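Local atomic coordinates of gamma-glutamyl-gamma-aminobutyrate hydrolase PuuD (Escherichia coli, PDB entry 6VTV), a protein that hydrolyses the gamma-glutamyl linkage of gamma-glutamyl-gamma-aminobutyrate, releasing glutamate and 4-aminobutanoate in the last step of the conversion of putrescine to 4-aminobutanoate. Residues Ala116-Leu121 with Gly222-Pro227; Leu143-Asp148 with Asp206-Ala211; Pro159-Gln164 with Val183-Gly188; Gly168-Ala173 with Arg199-Ser204. All coordinates share one frame; numbering follows the deposited sequence. Where two conformers were deposited one is given.

Contact 1. Residues Ala116-Leu121 with Gly222-Pro227; sequences AICRGL and GVQWHP
Cys118 N donates to Val223 O over 2.7 Å, and the amide approaches in the plane of that carbonyl. One step back the traffic reverses: Val223 N gives its hydrogen to Ala116 O at 2.9 Å, so the ends of two parallel neighbouring strands are laced together just before each chain leaves the sheet. Small Ala116 and Gly222 are paired here, and the latter's lack of a side chain makes room for Leu121, whose CD1 lies 3.5 Å from Gly222 O. At Cys118 the strand turns sharply into helix 119-127, with backbone angles of 55° and -99°, the strained nucleophile elbow of the class I glutamine amidotransferase fold. Cys118 is the predicted nucleophile, and His226, also predicted to be catalytic, sits beside it. A chi1 of -172° turns Cys118 SG away from its own backbone N and puts it 3.5 Å from His226 NE2; the sulfur meets the imidazole obliquely. On the far end of that ring His226 ND1 is hydrogen-bonded to Glu228, completing the presumed Cys-His-Glu triad, while Ile117 CG2 packs over one ring face. Branched Ile117 serves two neighbours, since Ile117 CD1 also packs against Pro227 CD at 3.8 Å. Gln224 folds back at chi2, crosses Leu121 at about a right angle, and brings NE2 to 3.5 Å from Cys118 SG.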
loop_
_atom_site.group_PDB
_atom_site.type_symbol
_atom_site.label_atom_id
_atom_site.label_comp_id
_atom_site.label_asym_id
_atom_site.label_seq_id
_atom_site.Cartn_x
_atom_site.Cartn_y
_atom_site.Cartn_z
ATOM N N ALA B 116 -12.798 9.598 6.637
ATOM C CA ALA B 116 -12.349 10.222 5.402
ATOM C C ALA B 116 -11.717 11.575 5.695
ATOM O O ALA B 116 -12.213 12.333 6.534
ATOM C CB ALA B 116 -13.515 10.381 4.428
ATOM N N ILE B 117 -10.624 11.875 4.997
ATOM C CA ILE B 117 -9.831 13.078 5.231
ATOM C C ILE B 117 -9.700 13.847 3.922
ATOM O O ILE B 117 -9.269 13.285 2.907
ATOM C CB ILE B 117 -8.440 12.737 5.798
ATOM C CG1 ILE B 117 -8.563 12.146 7.206
ATOM C CG2 ILE B 117 -7.545 13.974 5.803
ATOM C CD1 ILE B 117 -7.231 11.793 7.839
ATOM N N CYS B 118 -10.070 15.131 3.955
ATOM C CA CYS B 118 -9.887 16.072 2.852
ATOM C C CYS B 118 -10.520 15.553 1.563
ATOM O O CYS B 118 -11.733 15.685 1.372
ATOM C CB CYS B 118 -8.398 16.375 2.648
ATOM S SG CYS B 118 -8.051 17.699 1.461
ATOM N N ARG B 119 -9.718 14.967 0.668
ATOM C CA ARG B 119 -10.289 14.376 -0.539
ATOM C C ARG B 119 -11.290 13.283 -0.196
ATOM O O ARG B 119 -12.262 13.077 -0.932
ATOM C CB ARG B 119 -9.187 13.816 -1.439
ATOM C CG ARG B 119 -9.682 13.393 -2.814
ATOM C CD ARG B 119 -8.827 12.278 -3.384
ATOM N NE ARG B 119 -8.681 12.394 -4.830
ATOM C CZ ARG B 119 -9.456 11.772 -5.711
ATOM N NH1 ARG B 119 -10.440 10.987 -5.296
ATOM N NH2 ARG B 119 -9.248 11.937 -7.009
ATOM N N GLY B 120 -11.069 12.572 0.911
ATOM C CA GLY B 120 -12.019 11.557 1.328
ATOM C C GLY B 120 -13.384 12.134 1.652
ATOM O O GLY B 120 -14.412 11.555 1.292
ATOM N N LEU B 121 -13.413 13.270 2.354
ATOM C CA LEU B 121 -14.683 13.948 2.605
ATOM C C LEU B 121 -15.372 14.298 1.294
ATOM O O LEU B 121 -16.579 14.081 1.134
ATOM C CB LEU B 121 -14.459 15.205 3.451
ATOM C CG LEU B 121 -15.643 16.173 3.588
ATOM C CD1 LEU B 121 -15.707 16.752 4.990
ATOM C CD2 LEU B 121 -15.578 17.307 2.564
ATOM N N GLY B 222 -16.427 12.210 7.722
ATOM C CA GLY B 222 -15.435 12.867 6.887
ATOM C C GLY B 222 -15.110 14.242 7.427
ATOM O O GLY B 222 -15.984 14.941 7.940
ATOM N N VAL B 223 -13.836 14.615 7.328
ATOM C CA VAL B 223 -13.379 15.941 7.720
ATOM C C VAL B 223 -12.587 16.538 6.567
ATOM O O VAL B 223 -11.910 15.828 5.816
ATOM C CB VAL B 223 -12.536 15.920 9.019
ATOM C CG1 VAL B 223 -13.329 15.302 10.161
ATOM C CG2 VAL B 223 -11.229 15.170 8.810
ATOM N N GLN B 224 -12.692 17.859 6.416
ATOM C CA GLN B 224 -12.024 18.547 5.320
ATOM C C GLN B 224 -10.576 18.892 5.643
ATOM O O GLN B 224 -9.765 19.037 4.720
ATOM C CB GLN B 224 -12.803 19.814 4.952
ATOM C CG GLN B 224 -12.248 20.594 3.768
ATOM C CD GLN B 224 -12.307 19.816 2.466
ATOM O OE1 GLN B 224 -13.353 19.743 1.818
ATOM N NE2 GLN B 224 -11.178 19.235 2.073
ATOM N N TRP B 225 -10.230 19.007 6.921
ATOM C CA TRP B 225 -8.868 19.325 7.319
ATOM C C TRP B 225 -8.037 18.043 7.376
ATOM O O TRP B 225 -8.470 16.972 6.942
ATOM C CB TRP B 225 -8.866 20.079 8.647
ATOM C CG TRP B 225 -9.475 19.339 9.799
ATOM C CD1 TRP B 225 -8.820 18.573 10.718
ATOM C CD2 TRP B 225 -10.858 19.320 10.175
ATOM N NE1 TRP B 225 -9.708 18.068 11.636
ATOM C CE2 TRP B 225 -10.967 18.512 11.325
ATOM C CE3 TRP B 225 -12.016 19.904 9.648
ATOM C CZ2 TRP B 225 -12.186 18.272 11.957
ATOM C CZ3 TRP B 225 -13.226 19.664 10.278
ATOM C CH2 TRP B 225 -13.301 18.855 11.420
ATOM N N HIS B 226 -6.820 18.143 7.916
ATOM C CA HIS B 226 -5.855 17.044 7.932
ATOM C C HIS B 226 -5.514 16.695 9.377
ATOM O O HIS B 226 -4.507 17.175 9.923
ATOM C CB HIS B 226 -4.595 17.406 7.148
ATOM C CG HIS B 226 -4.761 17.311 5.664
ATOM N ND1 HIS B 226 -4.132 16.347 4.906
ATOM C CD2 HIS B 226 -5.483 18.059 4.796
ATOM C CE1 HIS B 226 -4.460 16.504 3.636
ATOM N NE2 HIS B 226 -5.278 17.536 3.542
ATOM N N PRO B 227 -6.322 15.851 10.027
ATOM C CA PRO B 227 -5.996 15.434 11.398
ATOM C C PRO B 227 -4.852 14.436 11.476
ATOM O O PRO B 227 -4.349 14.185 12.578
ATOM C CB PRO B 227 -7.307 14.817 11.894
ATOM C CG PRO B 227 -7.958 14.293 10.652
ATOM C CD PRO B 227 -7.556 15.217 9.528
#

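Contact 2. Residues Leu143-Asp148 with Asp206-Ala211; sequences LEHRED and DGLVEA. With MN (manganese (II) ion), chain D.
The imidazole of His145 is held at both nitrogens: ND1 binds the manganese ion at 2.3 Å, and NE2 on the other side of the ring donates to Asp206 OD2 at 2.9 Å. Asp206 OD2 takes a second hydrogen, from Leu143 N at 2.7 Å. The two donors use different lone pairs, the histidine the syn one and the amide the anti one, so Asp206 OD2 ties ring and backbone of the 143-148 loop together. Aspartate suits the place because its short chain keeps OD1 close to its own turn while OD2 faces the loop. Asp206 OD1 accepts from Leu208 N in an Asx turn and is also hydrogen-bonded to Ser204 OG, which fixes the carboxylate's rotation. Its plane is turned 35° from that of the ring. Leu208 supplies the apolar side of the clasp, with CD2 in a CH-pi contact over one ring face, 3.6 Å from the centroid. Glu210, which with Ala211 forms a classic beta bulge facing Ala202, extends from strand 209-214 with a bend at chi2, and its OE2 binds the manganese at 2.2 Å; Glu210 OE1 accepts from a metal-bound water 2.5 Å away. His161, Ser185 and His187 complete the site. With His145 ND1 committed to the metal, His145 NE2 carries the proton given to Asp206; the carboxylate probably makes the imidazole a stronger ligand, and the bond fixes the rotation of the ring.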
loop_
_atom_site.group_PDB
_atom_site.type_symbol
_atom_site.label_atom_id
_atom_site.label_comp_id
_atom_site.label_asym_id
_atom_site.label_seq_id
_atom_site.Cartn_x
_atom_site.Cartn_y
_atom_site.Cartn_z
ATOM N N LEU B 143 -13.283 32.094 2.919
ATOM C CA LEU B 143 -11.903 32.273 3.336
ATOM C C LEU B 143 -10.960 31.597 2.342
ATOM O O LEU B 143 -11.377 30.862 1.443
ATOM C CB LEU B 143 -11.685 31.690 4.733
ATOM C CG LEU B 143 -12.662 32.108 5.832
ATOM C CD1 LEU B 143 -12.555 31.161 7.017
ATOM C CD2 LEU B 143 -12.402 33.539 6.266
ATOM N N GLU B 144 -9.666 31.846 2.516
ATOM C CA GLU B 144 -8.647 31.153 1.731
ATOM C C GLU B 144 -8.375 29.813 2.398
ATOM O O GLU B 144 -7.710 29.742 3.434
ATOM C CB GLU B 144 -7.379 31.991 1.617
ATOM C CG GLU B 144 -6.282 31.330 0.795
ATOM C CD GLU B 144 -6.765 30.884 -0.573
ATOM O OE1 GLU B 144 -6.892 31.741 -1.472
ATOM O OE2 GLU B 144 -7.025 29.675 -0.746
ATOM N N HIS B 145 -8.900 28.741 1.809
ATOM C CA HIS B 145 -8.769 27.410 2.384
ATOM C C HIS B 145 -7.532 26.665 1.899
ATOM O O HIS B 145 -7.213 25.606 2.447
ATOM C CB HIS B 145 -10.024 26.585 2.078
ATOM C CG HIS B 145 -11.220 26.984 2.887
ATOM N ND1 HIS B 145 -11.484 26.459 4.134
ATOM C CD2 HIS B 145 -12.220 27.862 2.630
ATOM C CE1 HIS B 145 -12.595 26.994 4.609
ATOM N NE2 HIS B 145 -13.061 27.848 3.716
ATOM N N ARG B 146 -6.829 27.191 0.901
ATOM C CA ARG B 146 -5.630 26.540 0.395
ATOM C C ARG B 146 -4.419 26.898 1.244
ATOM O O ARG B 146 -4.357 27.962 1.865
ATOM C CB ARG B 146 -5.364 26.941 -1.054
ATOM C CG ARG B 146 -6.415 26.481 -2.034
ATOM C CD ARG B 146 -6.209 27.132 -3.388
ATOM N NE ARG B 146 -6.270 28.588 -3.299
ATOM C CZ ARG B 146 -6.128 29.406 -4.335
ATOM N NH1 ARG B 146 -5.911 28.913 -5.547
ATOM N NH2 ARG B 146 -6.199 30.718 -4.159
ATOM N N GLU B 147 -3.445 25.992 1.258
ATOM C CA GLU B 147 -2.163 26.267 1.877
ATOM C C GLU B 147 -1.282 27.069 0.922
ATOM O O GLU B 147 -1.551 27.174 -0.277
ATOM C CB GLU B 147 -1.473 24.962 2.273
ATOM C CG GLU B 147 -0.707 24.288 1.139
ATOM C CD GLU B 147 -1.607 23.556 0.152
ATOM O OE1 GLU B 147 -2.846 23.590 0.316
ATOM O OE2 GLU B 147 -1.069 22.944 -0.795
ATOM N N ASP B 148 -0.216 27.650 1.472
ATOM C CA ASP B 148 0.774 28.347 0.662
ATOM C C ASP B 148 1.828 27.338 0.223
ATOM O O ASP B 148 2.627 26.890 1.060
ATOM C CB ASP B 148 1.409 29.485 1.448
ATOM C CG ASP B 148 2.174 30.456 0.564
ATOM O OD1 ASP B 148 2.466 30.107 -0.600
ATOM O OD2 ASP B 148 2.487 31.569 1.038
ATOM N N ASP B 206 -17.062 30.919 7.350
ATOM C CA ASP B 206 -17.646 31.396 6.104
ATOM C C ASP B 206 -18.811 30.535 5.630
ATOM O O ASP B 206 -19.320 30.755 4.527
ATOM C CB ASP B 206 -16.574 31.474 5.011
ATOM C CG ASP B 206 -15.824 30.164 4.824
ATOM O OD1 ASP B 206 -16.197 29.155 5.459
ATOM O OD2 ASP B 206 -14.854 30.145 4.037
ATOM N N GLY B 207 -19.240 29.561 6.433
ATOM C CA GLY B 207 -20.347 28.701 6.080
ATOM C C GLY B 207 -19.975 27.447 5.319
ATOM O O GLY B 207 -20.842 26.587 5.119
ATOM N N LEU B 208 -18.721 27.312 4.889
ATOM C CA LEU B 208 -18.304 26.133 4.142
ATOM C C LEU B 208 -18.352 24.895 5.028
ATOM O O LEU B 208 -17.863 24.907 6.161
ATOM C CB LEU B 208 -16.892 26.320 3.587
ATOM C CG LEU B 208 -16.390 25.176 2.702
ATOM C CD1 LEU B 208 -16.999 25.263 1.307
ATOM C CD2 LEU B 208 -14.872 25.155 2.630
ATOM N N VAL B 209 -18.941 23.821 4.504
ATOM C CA VAL B 209 -19.012 22.569 5.245
ATOM C C VAL B 209 -17.616 21.965 5.328
ATOM O O VAL B 209 -16.970 21.712 4.303
ATOM C CB VAL B 209 -20.003 21.600 4.589
ATOM C CG1 VAL B 209 -19.935 20.247 5.265
ATOM C CG2 VAL B 209 -21.415 22.163 4.656
ATOM N N GLU B 210 -17.140 21.739 6.551
ATOM C CA GLU B 210 -15.812 21.185 6.782
ATOM C C GLU B 210 -15.845 19.772 7.347
ATOM O O GLU B 210 -14.783 19.157 7.493
ATOM C CB GLU B 210 -15.012 22.100 7.719
ATOM C CG GLU B 210 -14.479 23.362 7.055
ATOM C CD GLU B 210 -13.050 23.210 6.568
ATOM O OE1 GLU B 210 -12.314 22.374 7.133
ATOM O OE2 GLU B 210 -12.662 23.923 5.620
ATOM N N ALA B 211 -17.024 19.241 7.664
ATOM C CA ALA B 211 -17.141 17.890 8.192
ATOM C C ALA B 211 -18.568 17.397 7.987
ATOM O O ALA B 211 -19.520 18.159 8.164
ATOM C CB ALA B 211 -16.764 17.834 9.677
HETATM MN MN MN D . -10.630 24.627 5.203
HETATM O O HOH W 1 -9.929 22.753 6.330
#

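Contact 3. Residues Pro159-Gln164 with Val183-Gly188; sequences PSHEVQ and VNSLHG. With MN (manganese (II) ion), chain D.
His161 and Val183 form an antiparallel hydrogen-bonded pair with a classic beta bulge, Ser160 and His161 both facing Val183: Ser160 N and His161 N both donate to Val183 O, at 2.8 and 3.2 Å, while Val183 N answers to His161 O. From CB the histidine chain turns over its own backbone, CG lying between the backbone N and the carbonyl carbon (chi1 61°). So placed, His161 ND1 donates to Glu162 O at 2.9 Å; the oxygen lies near the ring plane, while the nitrogen stands above the plane of the carbonyl, and this bond checks rotation of the ring. On the same side of the ring as ND1, His161 CE1 meets Val183 CG2 at 3.6 Å; on the other, His161 CD2 lies 3.5 Å from Ser185 CB. At the tip, His161 NE2 binds manganese at 2.3 Å. Val163 CG1 packs on Val183 CG2 beside the His161 ring, the two branched side chains crossing at about a right angle. Beyond Val183 the chain brings Ser185 and His187 to the same ion, joined there by His145 and Glu210. A water outside the metal sphere links the two segments, accepting from Ser160 OG and donating to Ser185 O.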
loop_
_atom_site.group_PDB
_atom_site.type_symbol
_atom_site.label_atom_id
_atom_site.label_comp_id
_atom_site.label_asym_id
_atom_site.label_seq_id
_atom_site.Cartn_x
_atom_site.Cartn_y
_atom_site.Cartn_z
ATOM N N PRO B 159 -2.230 25.497 11.888
ATOM C CA PRO B 159 -3.623 25.945 12.008
ATOM C C PRO B 159 -3.938 27.057 11.019
ATOM O O PRO B 159 -3.152 27.985 10.825
ATOM C CB PRO B 159 -3.711 26.435 13.455
ATOM C CG PRO B 159 -2.697 25.627 14.176
ATOM C CD PRO B 159 -1.574 25.384 13.203
ATOM N N SER B 160 -5.102 26.953 10.384
ATOM C CA SER B 160 -5.489 27.867 9.317
ATOM C C SER B 160 -6.748 28.654 9.644
ATOM O O SER B 160 -6.767 29.880 9.486
ATOM C CB SER B 160 -5.686 27.088 8.007
ATOM O OG SER B 160 -5.755 27.970 6.900
ATOM N N HIS B 161 -7.806 27.979 10.079
ATOM C CA HIS B 161 -9.058 28.635 10.417
ATOM C C HIS B 161 -9.792 27.779 11.440
ATOM O O HIS B 161 -9.438 26.621 11.685
ATOM C CB HIS B 161 -9.923 28.869 9.172
ATOM C CG HIS B 161 -10.311 27.610 8.462
ATOM N ND1 HIS B 161 -11.227 26.717 8.976
ATOM C CD2 HIS B 161 -9.906 27.093 7.278
ATOM C CE1 HIS B 161 -11.369 25.705 8.140
ATOM N NE2 HIS B 161 -10.578 25.908 7.101
ATOM N N GLU B 162 -10.824 28.359 12.039
ATOM C CA GLU B 162 -11.628 27.633 13.006
ATOM C C GLU B 162 -12.776 26.907 12.311
ATOM O O GLU B 162 -13.100 27.160 11.149
ATOM C CB GLU B 162 -12.171 28.580 14.076
ATOM C CG GLU B 162 -11.111 29.420 14.760
ATOM C CD GLU B 162 -11.706 30.488 15.655
ATOM O OE1 GLU B 162 -11.833 30.242 16.873
ATOM O OE2 GLU B 162 -12.048 31.573 15.140
ATOM N N VAL B 163 -13.381 25.974 13.042
ATOM C CA VAL B 163 -14.613 25.317 12.624
ATOM C C VAL B 163 -15.528 25.232 13.836
ATOM O O VAL B 163 -15.072 25.116 14.977
ATOM C CB VAL B 163 -14.371 23.910 12.026
ATOM C CG1 VAL B 163 -13.635 24.004 10.698
ATOM C CG2 VAL B 163 -13.602 23.042 12.999
ATOM N N GLN B 164 -16.832 25.303 13.584
ATOM C CA GLN B 164 -17.840 25.223 14.630
ATOM C C GLN B 164 -18.645 23.943 14.459
ATOM O O GLN B 164 -19.207 23.699 13.387
ATOM C CB GLN B 164 -18.764 26.442 14.599
ATOM C CG GLN B 164 -19.826 26.434 15.683
ATOM C CD GLN B 164 -20.268 27.830 16.069
ATOM O OE1 GLN B 164 -21.363 28.266 15.714
ATOM N NE2 GLN B 164 -19.418 28.540 16.801
ATOM N N VAL B 183 -8.338 24.247 12.975
ATOM C CA VAL B 183 -7.952 23.174 12.067
ATOM C C VAL B 183 -7.041 23.758 10.999
ATOM O O VAL B 183 -7.090 24.955 10.700
ATOM C CB VAL B 183 -9.175 22.489 11.414
ATOM C CG1 VAL B 183 -10.073 21.858 12.468
ATOM C CG2 VAL B 183 -9.956 23.483 10.567
ATOM N N ASN B 184 -6.192 22.906 10.428
ATOM C CA ASN B 184 -5.444 23.307 9.249
ATOM C C ASN B 184 -6.361 23.279 8.026
ATOM O O ASN B 184 -7.513 22.845 8.091
ATOM C CB ASN B 184 -4.217 22.412 9.050
ATOM C CG ASN B 184 -4.552 20.931 9.088
ATOM O OD1 ASN B 184 -5.647 20.516 8.709
ATOM N ND2 ASN B 184 -3.601 20.124 9.544
ATOM N N SER B 185 -5.846 23.756 6.898
ATOM C CA SER B 185 -6.651 23.833 5.683
ATOM C C SER B 185 -5.725 23.758 4.481
ATOM O O SER B 185 -4.849 24.612 4.319
ATOM C CB SER B 185 -7.480 25.120 5.653
ATOM O OG SER B 185 -8.496 25.067 4.666
ATOM N N LEU B 186 -5.909 22.737 3.645
ATOM C CA LEU B 186 -5.097 22.540 2.449
ATOM C C LEU B 186 -5.982 22.013 1.315
ATOM O O LEU B 186 -5.788 20.919 0.788
ATOM C CB LEU B 186 -3.934 21.582 2.713
ATOM C CG LEU B 186 -2.974 21.847 3.877
ATOM C CD1 LEU B 186 -3.473 21.167 5.141
ATOM C CD2 LEU B 186 -1.571 21.368 3.534
ATOM N N HIS B 187 -6.977 22.805 0.919
ATOM C CA HIS B 187 -7.914 22.362 -0.102
ATOM C C HIS B 187 -8.398 23.549 -0.922
ATOM O O HIS B 187 -8.738 24.600 -0.370
ATOM C CB HIS B 187 -9.107 21.624 0.520
ATOM C CG HIS B 187 -9.867 22.432 1.525
ATOM N ND1 HIS B 187 -11.137 22.910 1.286
ATOM C CD2 HIS B 187 -9.545 22.834 2.777
ATOM C CE1 HIS B 187 -11.562 23.577 2.343
ATOM N NE2 HIS B 187 -10.615 23.546 3.263
ATOM N N GLY B 188 -8.421 23.369 -2.241
ATOM C CA GLY B 188 -8.943 24.370 -3.152
ATOM C C GLY B 188 -10.346 24.038 -3.609
ATOM O O GLY B 188 -11.004 24.841 -4.277
HETATM MN MN MN D . -10.630 24.627 5.203
HETATM O O HOH W 2 -4.490 27.331 4.740
HETATM O O HOH W 1 -9.929 22.753 6.330
#

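Contact 4. Residues Gly168-Ala173 with Arg199-Ser204; sequences GGLLSA and RVEARS
Glu201 takes the first amides of helix 170-174 with its carboxylate. Among the hydrogen bonds, Leu170 N donates to Glu201 OE2 at 2.7 Å, reaching that oxygen on its syn side and 17° out of the carboxylate plane, whereas Leu171 N comes to Glu201 OE1 at 3.0 Å from well above the plane. Two consecutive amides thus occupy two oxygens of one group. Glutamate has the length to leave strand 198-203 and then fold, bending at chi2 (-78°) to present its carboxylate to the helix end. Ser213 OG, on the neighbouring strand 209-214, is a further partner of OE2 and helps to fix its position.

Water extends the polar network. One molecule donates to Glu201 OE1 at 2.6 Å and accepts from Ser172 N at 2.9 Å, with a weak bond from Gly169 N besides, so the third amide of the turn is also served.

The apolar contacts lie alongside. Leu171 CD1 packs on Glu201 CB at 3.7 Å and on Ala202 CB at 4.0 Å, its branched end turned to the sheet, where the small alanine lets it sit close.

At the helix start, the N-cap residue Gly169 has no side chain to run into Glu201 OE2, 3.5 Å from Gly169 CA, or into Arg199 CD, and none with which to receive the first amides. The negative charge of Glu201 would suit the positive end of the helix dipole: a carboxylate binding the open amides of a helix N-terminus, here supplied by strand 198-203 of the large mixed sheet.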
loop_
_atom_site.group_PDB
_atom_site.type_symbol
_atom_site.label_atom_id
_atom_site.label_comp_id
_atom_site.label_asym_id
_atom_site.label_seq_id
_atom_site.Cartn_x
_atom_site.Cartn_y
_atom_site.Cartn_z
ATOM N N GLY B 168 -25.584 17.518 17.706
ATOM C CA GLY B 168 -26.437 16.394 17.385
ATOM C C GLY B 168 -25.821 15.312 16.528
ATOM O O GLY B 168 -26.533 14.376 16.146
ATOM N N GLY B 169 -24.530 15.398 16.218
ATOM C CA GLY B 169 -23.898 14.409 15.366
ATOM C C GLY B 169 -22.741 13.676 16.014
ATOM O O GLY B 169 -22.632 13.631 17.243
ATOM N N LEU B 170 -21.867 13.098 15.186
ATOM C CA LEU B 170 -20.741 12.327 15.705
ATOM C C LEU B 170 -19.751 13.214 16.449
ATOM O O LEU B 170 -19.256 12.837 17.517
ATOM C CB LEU B 170 -20.036 11.591 14.565
ATOM C CG LEU B 170 -20.678 10.302 14.053
ATOM C CD1 LEU B 170 -19.847 9.716 12.922
ATOM C CD2 LEU B 170 -20.837 9.298 15.182
ATOM N N LEU B 171 -19.442 14.389 15.895
ATOM C CA LEU B 171 -18.446 15.259 16.512
ATOM C C LEU B 171 -18.888 15.714 17.897
ATOM O O LEU B 171 -18.061 15.853 18.805
ATOM C CB LEU B 171 -18.172 16.465 15.614
ATOM C CG LEU B 171 -17.424 16.186 14.310
ATOM C CD1 LEU B 171 -17.062 17.490 13.616
ATOM C CD2 LEU B 171 -16.180 15.352 14.573
ATOM N N SER B 172 -20.189 15.951 18.077
ATOM C CA SER B 172 -20.687 16.355 19.388
ATOM C C SER B 172 -20.518 15.236 20.408
ATOM O O SER B 172 -20.188 15.492 21.572
ATOM C CB SER B 172 -22.153 16.772 19.287
ATOM O OG SER B 172 -22.273 18.050 18.693
ATOM N N ALA B 173 -20.739 13.989 19.990
ATOM C CA ALA B 173 -20.554 12.866 20.902
ATOM C C ALA B 173 -19.078 12.644 21.209
ATOM O O ALA B 173 -18.719 12.286 22.337
ATOM C CB ALA B 173 -21.178 11.601 20.313
ATOM N N ARG B 199 -25.307 14.336 7.142
ATOM C CA ARG B 199 -25.562 15.354 8.150
ATOM C C ARG B 199 -24.327 16.235 8.293
ATOM O O ARG B 199 -23.198 15.732 8.312
ATOM C CB ARG B 199 -25.920 14.704 9.492
ATOM C CG ARG B 199 -25.657 15.563 10.715
ATOM C CD ARG B 199 -25.341 14.704 11.935
ATOM N NE ARG B 199 -26.339 13.661 12.163
ATOM C CZ ARG B 199 -26.107 12.357 12.032
ATOM N NH1 ARG B 199 -24.904 11.926 11.674
ATOM N NH2 ARG B 199 -27.077 11.482 12.263
ATOM N N VAL B 200 -24.538 17.547 8.376
ATOM C CA VAL B 200 -23.418 18.470 8.498
ATOM C C VAL B 200 -22.873 18.408 9.917
ATOM O O VAL B 200 -23.623 18.518 10.896
ATOM C CB VAL B 200 -23.847 19.895 8.118
ATOM C CG1 VAL B 200 -22.727 20.882 8.404
ATOM C CG2 VAL B 200 -24.246 19.948 6.649
ATOM N N GLU B 201 -21.559 18.222 10.036
ATOM C CA GLU B 201 -20.912 18.084 11.335
ATOM C C GLU B 201 -20.210 19.351 11.800
ATOM O O GLU B 201 -20.192 19.625 13.004
ATOM C CB GLU B 201 -19.901 16.933 11.305
ATOM C CG GLU B 201 -20.533 15.552 11.250
ATOM C CD GLU B 201 -21.047 15.089 12.600
ATOM O OE1 GLU B 201 -20.734 15.746 13.616
ATOM O OE2 GLU B 201 -21.768 14.071 12.646
ATOM N N ALA B 202 -19.632 20.128 10.886
ATOM C CA ALA B 202 -18.927 21.346 11.265
ATOM C C ALA B 202 -18.839 22.273 10.062
ATOM O O ALA B 202 -18.910 21.836 8.910
ATOM C CB ALA B 202 -17.528 21.039 11.811
ATOM N N ARG B 203 -18.682 23.567 10.349
ATOM C CA ARG B 203 -18.545 24.587 9.318
ATOM C C ARG B 203 -17.455 25.575 9.706
ATOM O O ARG B 203 -17.283 25.905 10.882
ATOM C CB ARG B 203 -19.847 25.368 9.092
ATOM C CG ARG B 203 -21.032 24.556 8.613
ATOM C CD ARG B 203 -22.235 25.470 8.436
ATOM N NE ARG B 203 -23.426 24.756 7.988
ATOM C CZ ARG B 203 -23.787 24.631 6.715
ATOM N NH1 ARG B 203 -23.048 25.171 5.756
ATOM N NH2 ARG B 203 -24.891 23.965 6.403
ATOM N N SER B 204 -16.729 26.058 8.697
ATOM C CA SER B 204 -15.834 27.187 8.885
ATOM C C SER B 204 -16.661 28.463 9.052
ATOM O O SER B 204 -17.850 28.483 8.728
ATOM C CB SER B 204 -14.876 27.307 7.700
ATOM O OG SER B 204 -15.510 26.972 6.477
HETATM O O HOH W 3 -21.762 16.760 15.828
#

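Contacts 2 and 3 build one metal site: their centres are about 6 Å apart, they share the manganese and its water, and His145 O lies 2.6 Å from Ser185 OG. Contact 1 carries the presumed catalytic residues, its centre about 12 Å from that of contact 2 and about 11 Å from that of contact 3. The side chain of Glu210 is about 8 Å from those of Cys118 and His226. Gln224 N meets Glu210 O at 2.7 Å and Asn184 OD1 meets His226 N at 2.8 Å, joining the sites. Contact 4 lies away from both, yet its strand binds two neighbours at 2.8 Å: Glu201 N to Ala211 O (contact 2), Arg203 O to Gln164 N (contact 3).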